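Local atomic coordinates of tonb-dependent siderophore receptor (Acinetobacter baumannii, PDB entry 5FR8), a protein that probably takes up iron across the outer membrane by binding iron-chelating siderophores, possibly including ferric enterobactin at micromolar affinity. Residues A[366-377]-A[409-420]; A[475-485]-A[497-506]. One frame throughout, in Å; residues are numbered along the deposited sequence.

Contact 1: residues A[366-377]-A[409-420]; sequences QVLTVGTEWVED and ESRIASAYIEDN
Gln366 NE2 donates to Asp419 OD2 at 2.8 Å, using the oxygen's syn lone pair. OD2 lies near the amide plane of Gln366, while the carboxylate itself is turned 39° from the amide. Asp419 shares its face of the sheet with Leu368, Trp374 and Ile417, and the Gln366 amide reaches its carboxylate. Leu368 CD1 packs on Ile417 CG1 at 3.6 Å. Further along, Trp374 CH2 meets Arg411 CD at 3.6 Å, and Ala413 CB sits 4.0 Å from Trp374 CE3. Arg411 NH1 turns along its own strand to Glu409 OE1, a salt bridge of 2.9 Å.

The other face is more polar. Tyr416 has its CG between the backbone N and the carbonyl carbon (chi1 55°). This swings the ring across to the partner strand. Gly371 CA lies over one face of the Tyr416 ring, 3.8 Å from its centroid: a CH-pi contact. Glu373 forms salt bridges with Arg351 and Arg434 of the flanking strands, and Glu418 one with Arg145, inside the barrel.

The strands run antiparallel (168°), zipped by paired backbone bonds. Strand 343-361 flanks 366-377, strand 427-438 lies beside 409-420, and the N-terminal helix 31-34 touches Glu418 and Asn420 from within the barrel.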
loop_
_atom_site.group_PDB
_atom_site.type_symbol
_atom_site.label_atom_id
_atom_site.label_comp_id
_atom_site.label_asym_id
_atom_site.label_seq_id
_atom_site.Cartn_x
_atom_site.Cartn_y
_atom_site.Cartn_z
ATOM N N GLN A 366 -29.313 10.912 16.998
ATOM C CA GLN A 366 -28.659 9.978 16.068
ATOM C C GLN A 366 -28.339 10.602 14.720
ATOM O O GLN A 366 -28.871 11.632 14.351
ATOM C CB GLN A 366 -29.526 8.736 15.847
ATOM C CG GLN A 366 -29.845 7.950 17.110
ATOM C CD GLN A 366 -31.084 7.099 16.922
ATOM O OE1 GLN A 366 -32.143 7.403 17.464
ATOM N NE2 GLN A 366 -30.963 6.042 16.141
ATOM N N VAL A 367 -27.453 9.957 13.984
ATOM C CA VAL A 367 -27.207 10.314 12.610
ATOM C C VAL A 367 -27.105 9.003 11.838
ATOM O O VAL A 367 -26.103 8.284 11.939
ATOM C CB VAL A 367 -25.932 11.167 12.457
ATOM C CG1 VAL A 367 -25.687 11.500 10.980
ATOM C CG2 VAL A 367 -26.048 12.441 13.273
ATOM N N LEU A 368 -28.160 8.676 11.092
ATOM C CA LEU A 368 -28.186 7.443 10.322
ATOM C C LEU A 368 -27.540 7.639 8.971
ATOM O O LEU A 368 -28.017 8.434 8.164
ATOM C CB LEU A 368 -29.617 6.977 10.131
ATOM C CG LEU A 368 -29.762 5.640 9.420
ATOM C CD1 LEU A 368 -29.416 4.499 10.363
ATOM C CD2 LEU A 368 -31.173 5.470 8.865
ATOM N N THR A 369 -26.450 6.916 8.725
ATOM C CA THR A 369 -25.896 6.789 7.372
ATOM C C THR A 369 -26.425 5.511 6.693
ATOM O O THR A 369 -26.481 4.449 7.311
ATOM C CB THR A 369 -24.357 6.788 7.390
ATOM O OG1 THR A 369 -23.890 8.100 7.720
ATOM C CG2 THR A 369 -23.799 6.408 6.048
ATOM N N VAL A 370 -26.833 5.617 5.430
ATOM C CA VAL A 370 -27.213 4.433 4.663
ATOM C C VAL A 370 -26.652 4.544 3.249
ATOM O O VAL A 370 -26.717 5.610 2.645
ATOM C CB VAL A 370 -28.730 4.258 4.657
ATOM C CG1 VAL A 370 -29.393 5.542 4.192
ATOM C CG2 VAL A 370 -29.115 3.071 3.790
ATOM N N GLY A 371 -26.073 3.461 2.732
ATOM C CA GLY A 371 -25.287 3.548 1.493
ATOM C C GLY A 371 -25.277 2.334 0.572
ATOM O O GLY A 371 -25.523 1.211 1.013
ATOM N N THR A 372 -24.989 2.579 -0.712
ATOM C CA THR A 372 -24.829 1.526 -1.708
ATOM C C THR A 372 -23.532 1.711 -2.434
ATOM O O THR A 372 -23.091 2.843 -2.646
ATOM C CB THR A 372 -25.917 1.583 -2.790
ATOM O OG1 THR A 372 -27.189 1.346 -2.196
ATOM C CG2 THR A 372 -25.671 0.520 -3.861
ATOM N N GLU A 373 -22.938 0.594 -2.842
ATOM C CA GLU A 373 -21.700 0.607 -3.607
ATOM C C GLU A 373 -21.733 -0.497 -4.671
ATOM O O GLU A 373 -22.186 -1.611 -4.400
ATOM C CB GLU A 373 -20.500 0.412 -2.673
ATOM C CG GLU A 373 -19.151 0.676 -3.322
ATOM C CD GLU A 373 -17.996 0.619 -2.318
ATOM O OE1 GLU A 373 -18.152 1.070 -1.138
ATOM O OE2 GLU A 373 -16.924 0.122 -2.723
ATOM N N TRP A 374 -21.282 -0.164 -5.880
ATOM C CA TRP A 374 -21.144 -1.131 -6.962
ATOM C C TRP A 374 -19.794 -0.930 -7.587
ATOM O O TRP A 374 -19.437 0.208 -7.937
ATOM C CB TRP A 374 -22.193 -0.924 -8.062
ATOM C CG TRP A 374 -21.854 -1.643 -9.346
ATOM C CD1 TRP A 374 -21.109 -1.167 -10.397
ATOM C CD2 TRP A 374 -22.240 -2.974 -9.706
ATOM N NE1 TRP A 374 -21.011 -2.125 -11.389
ATOM C CE2 TRP A 374 -21.694 -3.242 -10.987
ATOM C CE3 TRP A 374 -22.999 -3.972 -9.072
ATOM C CZ2 TRP A 374 -21.877 -4.459 -11.632
ATOM C CZ3 TRP A 374 -23.194 -5.184 -9.723
ATOM C CH2 TRP A 374 -22.635 -5.419 -10.981
ATOM N N VAL A 375 -19.057 -2.024 -7.741
ATOM C CA VAL A 375 -17.777 -1.962 -8.436
ATOM C C VAL A 375 -17.585 -3.149 -9.385
ATOM O O VAL A 375 -17.778 -4.301 -8.992
ATOM C CB VAL A 375 -16.592 -1.861 -7.444
ATOM C CG1 VAL A 375 -16.492 -3.092 -6.565
ATOM C CG2 VAL A 375 -15.294 -1.694 -8.210
ATOM N N GLU A 376 -17.206 -2.860 -10.630
ATOM C CA GLU A 376 -16.832 -3.905 -11.563
ATOM C C GLU A 376 -15.410 -3.682 -12.050
ATOM O O GLU A 376 -15.024 -2.557 -12.391
ATOM C CB GLU A 376 -17.788 -3.930 -12.735
ATOM C CG GLU A 376 -17.504 -4.995 -13.789
ATOM C CD GLU A 376 -18.572 -5.015 -14.886
ATOM O OE1 GLU A 376 -19.750 -4.748 -14.552
ATOM O OE2 GLU A 376 -18.249 -5.288 -16.077
ATOM N N ASP A 377 -14.645 -4.770 -12.089
ATOM C CA ASP A 377 -13.292 -4.763 -12.644
ATOM C C ASP A 377 -13.192 -5.632 -13.911
ATOM O O ASP A 377 -13.680 -6.774 -13.908
ATOM C CB ASP A 377 -12.297 -5.312 -11.621
ATOM C CG ASP A 377 -12.061 -4.373 -10.462
ATOM O OD1 ASP A 377 -12.086 -3.152 -10.661
ATOM O OD2 ASP A 377 -11.830 -4.858 -9.345
ATOM N N GLU A 409 -13.043 -11.072 -14.863
ATOM C CA GLU A 409 -14.104 -10.158 -14.376
ATOM C C GLU A 409 -14.226 -10.253 -12.872
ATOM O O GLU A 409 -14.078 -11.341 -12.317
ATOM C CB GLU A 409 -15.509 -10.519 -14.948
ATOM C CG GLU A 409 -15.749 -10.095 -16.383
ATOM C CD GLU A 409 -17.142 -9.514 -16.624
ATOM O OE1 GLU A 409 -17.691 -8.863 -15.709
ATOM O OE2 GLU A 409 -17.692 -9.680 -17.741
ATOM N N SER A 410 -14.579 -9.137 -12.232
ATOM C CA SER A 410 -14.920 -9.112 -10.793
ATOM C C SER A 410 -16.025 -8.102 -10.529
ATOM O O SER A 410 -16.009 -6.996 -11.070
ATOM C CB SER A 410 -13.698 -8.733 -9.981
ATOM O OG SER A 410 -13.900 -9.011 -8.641
ATOM N N ARG A 411 -17.002 -8.483 -9.715
ATOM C CA ARG A 411 -18.083 -7.574 -9.370
ATOM C C ARG A 411 -18.390 -7.688 -7.880
ATOM O O ARG A 411 -18.504 -8.792 -7.327
ATOM C CB ARG A 411 -19.326 -7.861 -10.202
ATOM C CG ARG A 411 -19.190 -7.482 -11.670
ATOM C CD ARG A 411 -20.402 -7.847 -12.543
ATOM N NE ARG A 411 -20.813 -9.250 -12.450
ATOM C CZ ARG A 411 -20.107 -10.299 -12.885
ATOM N NH1 ARG A 411 -18.895 -10.152 -13.449
ATOM N NH2 ARG A 411 -20.617 -11.521 -12.734
ATOM N N ILE A 412 -18.496 -6.532 -7.232
ATOM C CA ILE A 412 -18.881 -6.459 -5.837
ATOM C C ILE A 412 -20.037 -5.513 -5.722
ATOM O O ILE A 412 -19.936 -4.368 -6.154
ATOM C CB ILE A 412 -17.770 -5.906 -4.929
ATOM C CG1 ILE A 412 -16.527 -6.806 -4.975
ATOM C CG2 ILE A 412 -18.286 -5.817 -3.496
ATOM C CD1 ILE A 412 -15.396 -6.363 -4.078
ATOM N N ALA A 413 -21.131 -6.003 -5.154
ATOM C CA ALA A 413 -22.249 -5.166 -4.833
ATOM C C ALA A 413 -22.389 -5.116 -3.320
ATOM O O ALA A 413 -22.327 -6.154 -2.650
ATOM C CB ALA A 413 -23.501 -5.717 -5.460
ATOM N N SER A 414 -22.562 -3.905 -2.786
ATOM C CA SER A 414 -22.498 -3.679 -1.345
ATOM C C SER A 414 -23.571 -2.718 -0.891
ATOM O O SER A 414 -23.945 -1.812 -1.611
ATOM C CB SER A 414 -21.133 -3.091 -0.968
ATOM O OG SER A 414 -20.074 -3.759 -1.643
ATOM N N ALA A 415 -24.058 -2.919 0.322
ATOM C CA ALA A 415 -24.900 -1.934 1.012
ATOM C C ALA A 415 -24.539 -1.913 2.507
ATOM O O ALA A 415 -24.067 -2.921 3.061
ATOM C CB ALA A 415 -26.369 -2.267 0.845
ATOM N N TYR A 416 -24.756 -0.775 3.157
ATOM C CA TYR A 416 -24.398 -0.644 4.563
ATOM C C TYR A 416 -25.301 0.342 5.295
ATOM O O TYR A 416 -25.923 1.220 4.688
ATOM C CB TYR A 416 -22.946 -0.228 4.691
ATOM C CG TYR A 416 -22.588 1.039 3.934
ATOM C CD1 TYR A 416 -22.231 1.009 2.576
ATOM C CD2 TYR A 416 -22.572 2.259 4.579
ATOM C CE1 TYR A 416 -21.889 2.163 1.900
ATOM C CE2 TYR A 416 -22.247 3.415 3.912
ATOM C CZ TYR A 416 -21.900 3.358 2.579
ATOM O OH TYR A 416 -21.575 4.525 1.939
ATOM N N ILE A 417 -25.369 0.177 6.609
ATOM C CA ILE A 417 -26.129 1.091 7.461
ATOM C C ILE A 417 -25.303 1.415 8.701
ATOM O O ILE A 417 -24.536 0.583 9.187
ATOM C CB ILE A 417 -27.490 0.509 7.855
ATOM C CG1 ILE A 417 -28.247 1.498 8.731
ATOM C CG2 ILE A 417 -27.308 -0.798 8.602
ATOM C CD1 ILE A 417 -29.746 1.241 8.797
ATOM N N GLU A 418 -25.438 2.641 9.180
ATOM C CA GLU A 418 -24.553 3.160 10.206
ATOM C C GLU A 418 -25.253 4.188 11.068
ATOM O O GLU A 418 -25.937 5.082 10.557
ATOM C CB GLU A 418 -23.361 3.840 9.572
ATOM C CG GLU A 418 -22.281 2.902 9.098
ATOM C CD GLU A 418 -21.077 3.676 8.619
ATOM O OE1 GLU A 418 -21.290 4.813 8.125
ATOM O OE2 GLU A 418 -19.944 3.162 8.761
ATOM N N ASP A 419 -25.058 4.072 12.378
ATOM C CA ASP A 419 -25.669 4.990 13.313
ATOM C C ASP A 419 -24.592 5.594 14.221
ATOM O O ASP A 419 -23.776 4.876 14.781
ATOM C CB ASP A 419 -26.724 4.241 14.132
ATOM C CG ASP A 419 -27.894 5.114 14.543
ATOM O OD1 ASP A 419 -27.843 6.353 14.406
ATOM O OD2 ASP A 419 -28.881 4.537 15.021
ATOM N N ASN A 420 -24.592 6.920 14.342
ATOM C CA ASN A 420 -23.842 7.588 15.391
ATOM C C ASN A 420 -24.796 8.094 16.475
ATOM O O ASN A 420 -25.594 9.031 16.258
ATOM C CB ASN A 420 -22.987 8.730 14.850
ATOM C CG ASN A 420 -22.261 9.470 15.954
ATOM O OD1 ASN A 420 -22.329 9.073 17.123
ATOM N ND2 ASN A 420 -21.557 10.540 15.601
#

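Contact 2: residues A[475-485]-A[497-506]; sequences YQNAEGYLLST and RCLLQGNGDL
Strands 482-485 and 498-501 run antiparallel at 160°, with Leu483-Leu500 and Thr485-Cys498 as hydrogen-bonded pairs and Leu482-Gln501 and Ser484-Leu499 as non-hydrogen-bonded ones. Beyond the strands, Gly502 N bonds to Tyr481 O, and Asn503 N reaches Gln476 O at 2.9 Å, near the end of helix 474-477.

Gln501 carries the main side-chain bond. Its CG is anti to the backbone N (chi1 -171°) and the chain is extended, which brings NE2 to the turn 478-481. Gln501 NE2 donates to Glu479 O at 2.9 Å, nearly straight (164°) and in the carbonyl plane on a lone pair. Leu482 runs alongside the same glutamine, its CD2 3.4 Å from Gln501 CB. On that face Leu499 CD2 also meets Ser484 CB at 3.7 Å. At the other end, Leu506 CD1 packs against Gln476 CB at 4.0 Å. Asn503 OD1 accepts from Asp505 N in an Asx turn, while Asn503 ND2 bonds to Trp572 O.

Tyr481 OH is held by Arg111 and Tyr112, residues of the plug. Strand 498-501 also pairs, in parallel, with strand 564-591. The arrangement is a beta hairpin whose connection is tied by a disulfide, from Cys490, to Cys498 on its second strand. It lies in the long loop between barrel strands 459-470 and 509-521, consistent with the extracellular loops of TonB-dependent receptors.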
loop_
_atom_site.group_PDB
_atom_site.type_symbol
_atom_site.label_atom_id
_atom_site.label_comp_id
_atom_site.label_asym_id
_atom_site.label_seq_id
_atom_site.Cartn_x
_atom_site.Cartn_y
_atom_site.Cartn_z
ATOM N N TYR A 475 -5.795 -12.801 -9.635
ATOM C CA TYR A 475 -4.939 -13.953 -9.912
ATOM C C TYR A 475 -5.294 -15.125 -9.003
ATOM O O TYR A 475 -5.326 -16.271 -9.427
ATOM C CB TYR A 475 -3.452 -13.587 -9.732
ATOM C CG TYR A 475 -2.953 -12.596 -10.760
ATOM C CD1 TYR A 475 -2.508 -13.023 -12.001
ATOM C CD2 TYR A 475 -2.971 -11.244 -10.509
ATOM C CE1 TYR A 475 -2.079 -12.122 -12.950
ATOM C CE2 TYR A 475 -2.552 -10.341 -11.447
ATOM C CZ TYR A 475 -2.111 -10.784 -12.660
ATOM O OH TYR A 475 -1.673 -9.887 -13.587
ATOM N N GLN A 476 -5.554 -14.827 -7.739
ATOM C CA GLN A 476 -5.953 -15.848 -6.789
ATOM C C GLN A 476 -7.258 -16.534 -7.178
ATOM O O GLN A 476 -7.445 -17.720 -6.889
ATOM C CB GLN A 476 -6.129 -15.212 -5.412
ATOM C CG GLN A 476 -4.828 -14.679 -4.839
ATOM C CD GLN A 476 -5.038 -13.902 -3.567
ATOM O OE1 GLN A 476 -6.068 -13.268 -3.395
ATOM N NE2 GLN A 476 -4.050 -13.924 -2.686
ATOM N N ASN A 477 -8.173 -15.783 -7.788
ATOM C CA ASN A 477 -9.461 -16.357 -8.215
ATOM C C ASN A 477 -9.423 -17.129 -9.523
ATOM O O ASN A 477 -10.191 -18.062 -9.726
ATOM C CB ASN A 477 -10.513 -15.271 -8.377
ATOM C CG ASN A 477 -11.439 -15.203 -7.203
ATOM O OD1 ASN A 477 -11.410 -16.078 -6.336
ATOM N ND2 ASN A 477 -12.287 -14.183 -7.173
ATOM N N ALA A 478 -8.517 -16.736 -10.401
ATOM C CA ALA A 478 -8.629 -17.071 -11.805
ATOM C C ALA A 478 -8.160 -18.474 -12.144
ATOM O O ALA A 478 -6.986 -18.780 -11.984
ATOM C CB ALA A 478 -7.841 -16.060 -12.620
ATOM N N GLU A 479 -9.063 -19.305 -12.660
ATOM C CA GLU A 479 -8.693 -20.664 -13.054
ATOM C C GLU A 479 -7.677 -20.695 -14.206
ATOM O O GLU A 479 -6.995 -21.702 -14.430
ATOM C CB GLU A 479 -9.942 -21.498 -13.372
ATOM C CG GLU A 479 -10.522 -22.184 -12.135
ATOM C CD GLU A 479 -11.894 -22.780 -12.346
ATOM O OE1 GLU A 479 -12.297 -22.969 -13.518
ATOM O OE2 GLU A 479 -12.571 -23.059 -11.331
ATOM N N GLY A 480 -7.535 -19.574 -14.896
ATOM C CA GLY A 480 -6.657 -19.509 -16.065
ATOM C C GLY A 480 -5.247 -19.093 -15.705
ATOM O O GLY A 480 -4.373 -19.021 -16.581
ATOM N N TYR A 481 -5.019 -18.855 -14.410
ATOM C CA TYR A 481 -3.674 -18.570 -13.891
ATOM C C TYR A 481 -3.009 -19.865 -13.333
ATOM O O TYR A 481 -3.444 -20.409 -12.314
ATOM C CB TYR A 481 -3.769 -17.466 -12.830
ATOM C CG TYR A 481 -2.448 -16.941 -12.287
ATOM C CD1 TYR A 481 -1.387 -16.675 -13.138
ATOM C CD2 TYR A 481 -2.278 -16.691 -10.915
ATOM C CE1 TYR A 481 -0.180 -16.195 -12.646
ATOM C CE2 TYR A 481 -1.078 -16.209 -10.421
ATOM C CZ TYR A 481 -0.029 -15.967 -11.293
ATOM O OH TYR A 481 1.172 -15.487 -10.858
ATOM N N LEU A 482 -1.981 -20.368 -14.025
ATOM C CA LEU A 482 -1.228 -21.540 -13.571
ATOM C C LEU A 482 0.245 -21.189 -13.496
ATOM O O LEU A 482 0.755 -20.488 -14.372
ATOM C CB LEU A 482 -1.416 -22.726 -14.529
ATOM C CG LEU A 482 -2.761 -23.461 -14.500
ATOM C CD1 LEU A 482 -2.981 -24.201 -15.800
ATOM C CD2 LEU A 482 -2.838 -24.429 -13.337
ATOM N N LEU A 483 0.901 -21.681 -12.443
ATOM C CA LEU A 483 2.373 -21.598 -12.248
ATOM C C LEU A 483 2.930 -22.999 -11.909
ATOM O O LEU A 483 2.157 -23.910 -11.594
ATOM C CB LEU A 483 2.713 -20.632 -11.102
ATOM C CG LEU A 483 2.157 -19.197 -11.170
ATOM C CD1 LEU A 483 2.099 -18.544 -9.785
ATOM C CD2 LEU A 483 2.985 -18.351 -12.127
ATOM N N SER A 484 4.247 -23.168 -11.930
ATOM C CA SER A 484 4.848 -24.473 -11.676
ATOM C C SER A 484 6.204 -24.413 -10.957
ATOM O O SER A 484 6.937 -23.425 -11.071
ATOM C CB SER A 484 5.065 -25.164 -13.014
ATOM O OG SER A 484 6.176 -24.571 -13.676
ATOM N N THR A 485 6.543 -25.480 -10.223
ATOM C CA THR A 485 7.940 -25.759 -9.850
ATOM C C THR A 485 8.287 -27.168 -10.237
ATOM O O THR A 485 7.418 -28.027 -10.276
ATOM C CB THR A 485 8.191 -25.722 -8.347
ATOM O OG1 THR A 485 7.220 -24.882 -7.715
ATOM C CG2 THR A 485 9.589 -25.218 -8.074
ATOM N N ARG A 497 6.972 -32.693 -8.633
ATOM C CA ARG A 497 6.591 -31.493 -9.407
ATOM C C ARG A 497 5.191 -30.959 -9.090
ATOM O O ARG A 497 4.222 -31.706 -9.151
ATOM C CB ARG A 497 6.623 -31.824 -10.897
ATOM C CG ARG A 497 7.757 -32.740 -11.352
ATOM C CD ARG A 497 8.323 -32.243 -12.676
ATOM N NE ARG A 497 9.493 -32.997 -13.081
ATOM C CZ ARG A 497 10.689 -32.873 -12.518
ATOM N NH1 ARG A 497 10.869 -32.012 -11.518
ATOM N NH2 ARG A 497 11.715 -33.605 -12.954
ATOM N N CYS A 498 5.069 -29.671 -8.784
ATOM C CA CYS A 498 3.789 -29.131 -8.321
ATOM C C CYS A 498 3.317 -28.016 -9.213
ATOM O O CYS A 498 4.121 -27.230 -9.694
ATOM C CB CYS A 498 3.888 -28.561 -6.900
ATOM S SG CYS A 498 4.325 -29.756 -5.613
ATOM N N LEU A 499 2.006 -27.934 -9.392
ATOM C CA LEU A 499 1.391 -26.817 -10.079
ATOM C C LEU A 499 0.523 -26.047 -9.104
ATOM O O LEU A 499 -0.011 -26.618 -8.143
ATOM C CB LEU A 499 0.481 -27.308 -11.199
ATOM C CG LEU A 499 1.087 -28.069 -12.370
ATOM C CD1 LEU A 499 -0.033 -28.668 -13.210
ATOM C CD2 LEU A 499 1.977 -27.147 -13.197
ATOM N N LEU A 500 0.351 -24.758 -9.369
ATOM C CA LEU A 500 -0.536 -23.937 -8.561
ATOM C C LEU A 500 -1.519 -23.217 -9.462
ATOM O O LEU A 500 -1.127 -22.418 -10.314
ATOM C CB LEU A 500 0.269 -22.918 -7.756
ATOM C CG LEU A 500 -0.555 -21.961 -6.903
ATOM C CD1 LEU A 500 -1.277 -22.725 -5.807
ATOM C CD2 LEU A 500 0.328 -20.877 -6.308
ATOM N N GLN A 501 -2.802 -23.500 -9.257
ATOM C CA GLN A 501 -3.865 -22.918 -10.066
ATOM C C GLN A 501 -4.697 -21.936 -9.253
ATOM O O GLN A 501 -4.812 -22.082 -8.043
ATOM C CB GLN A 501 -4.771 -24.031 -10.589
ATOM C CG GLN A 501 -5.770 -23.558 -11.624
ATOM C CD GLN A 501 -6.501 -24.697 -12.275
ATOM O OE1 GLN A 501 -6.627 -25.782 -11.704
ATOM N NE2 GLN A 501 -6.965 -24.468 -13.497
ATOM N N GLY A 502 -5.285 -20.947 -9.915
ATOM C CA GLY A 502 -6.263 -20.082 -9.260
ATOM C C GLY A 502 -7.519 -20.848 -8.879
ATOM O O GLY A 502 -7.757 -21.953 -9.356
ATOM N N ASN A 503 -8.326 -20.246 -8.012
ATOM C CA ASN A 503 -9.495 -20.906 -7.426
ATOM C C ASN A 503 -10.698 -19.976 -7.383
ATOM O O ASN A 503 -10.682 -18.975 -6.667
ATOM C CB ASN A 503 -9.145 -21.334 -6.005
ATOM C CG ASN A 503 -10.213 -22.176 -5.357
ATOM O OD1 ASN A 503 -11.270 -22.404 -5.922
ATOM N ND2 ASN A 503 -9.932 -22.637 -4.151
ATOM N N GLY A 504 -11.741 -20.313 -8.140
ATOM C CA GLY A 504 -12.951 -19.496 -8.173
ATOM C C GLY A 504 -13.822 -19.673 -6.947
ATOM O O GLY A 504 -14.770 -18.893 -6.748
ATOM N N ASP A 505 -13.503 -20.695 -6.136
ATOM C CA ASP A 505 -14.335 -21.134 -5.005
ATOM C C ASP A 505 -13.746 -20.737 -3.650
ATOM O O ASP A 505 -14.255 -21.139 -2.594
ATOM C CB ASP A 505 -14.590 -22.653 -5.054
ATOM C CG ASP A 505 -15.529 -23.071 -6.208
ATOM O OD1 ASP A 505 -16.282 -22.226 -6.758
ATOM O OD2 ASP A 505 -15.512 -24.266 -6.572
ATOM N N LEU A 506 -12.690 -19.931 -3.686
ATOM C CA LEU A 506 -12.177 -19.273 -2.490
ATOM C C LEU A 506 -13.244 -18.445 -1.752
ATOM O O LEU A 506 -14.037 -17.735 -2.384
ATOM C CB LEU A 506 -11.049 -18.314 -2.875
ATOM C CG LEU A 506 -9.668 -18.885 -3.179
ATOM C CD1 LEU A 506 -8.755 -17.808 -3.756
ATOM C CD2 LEU A 506 -9.053 -19.502 -1.927
#

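Contact 1 precedes contact 2 in the sequence. Their centres lie about 30 Å apart, and about 6 Å between nearest atoms shows that they do not meet directly. Contact 1 pairs two neighbouring strands of the barrel wall. Contact 2 folds the loop that follows strand 459-470, three strands further on. Its hairpin packs against the 381-406 connection that links the two strands of contact 1: helix 396-400 touches Leu482, Ser484 and Leu499, and Asp381 bonds to Tyr475 OH. The wall and the loop at its end are joined through that connection. Both contacts also meet the plug, contact 1 at Arg145 and contact 2 at Arg111 and Tyr112. Helix 31-34 touches contact 1 as well.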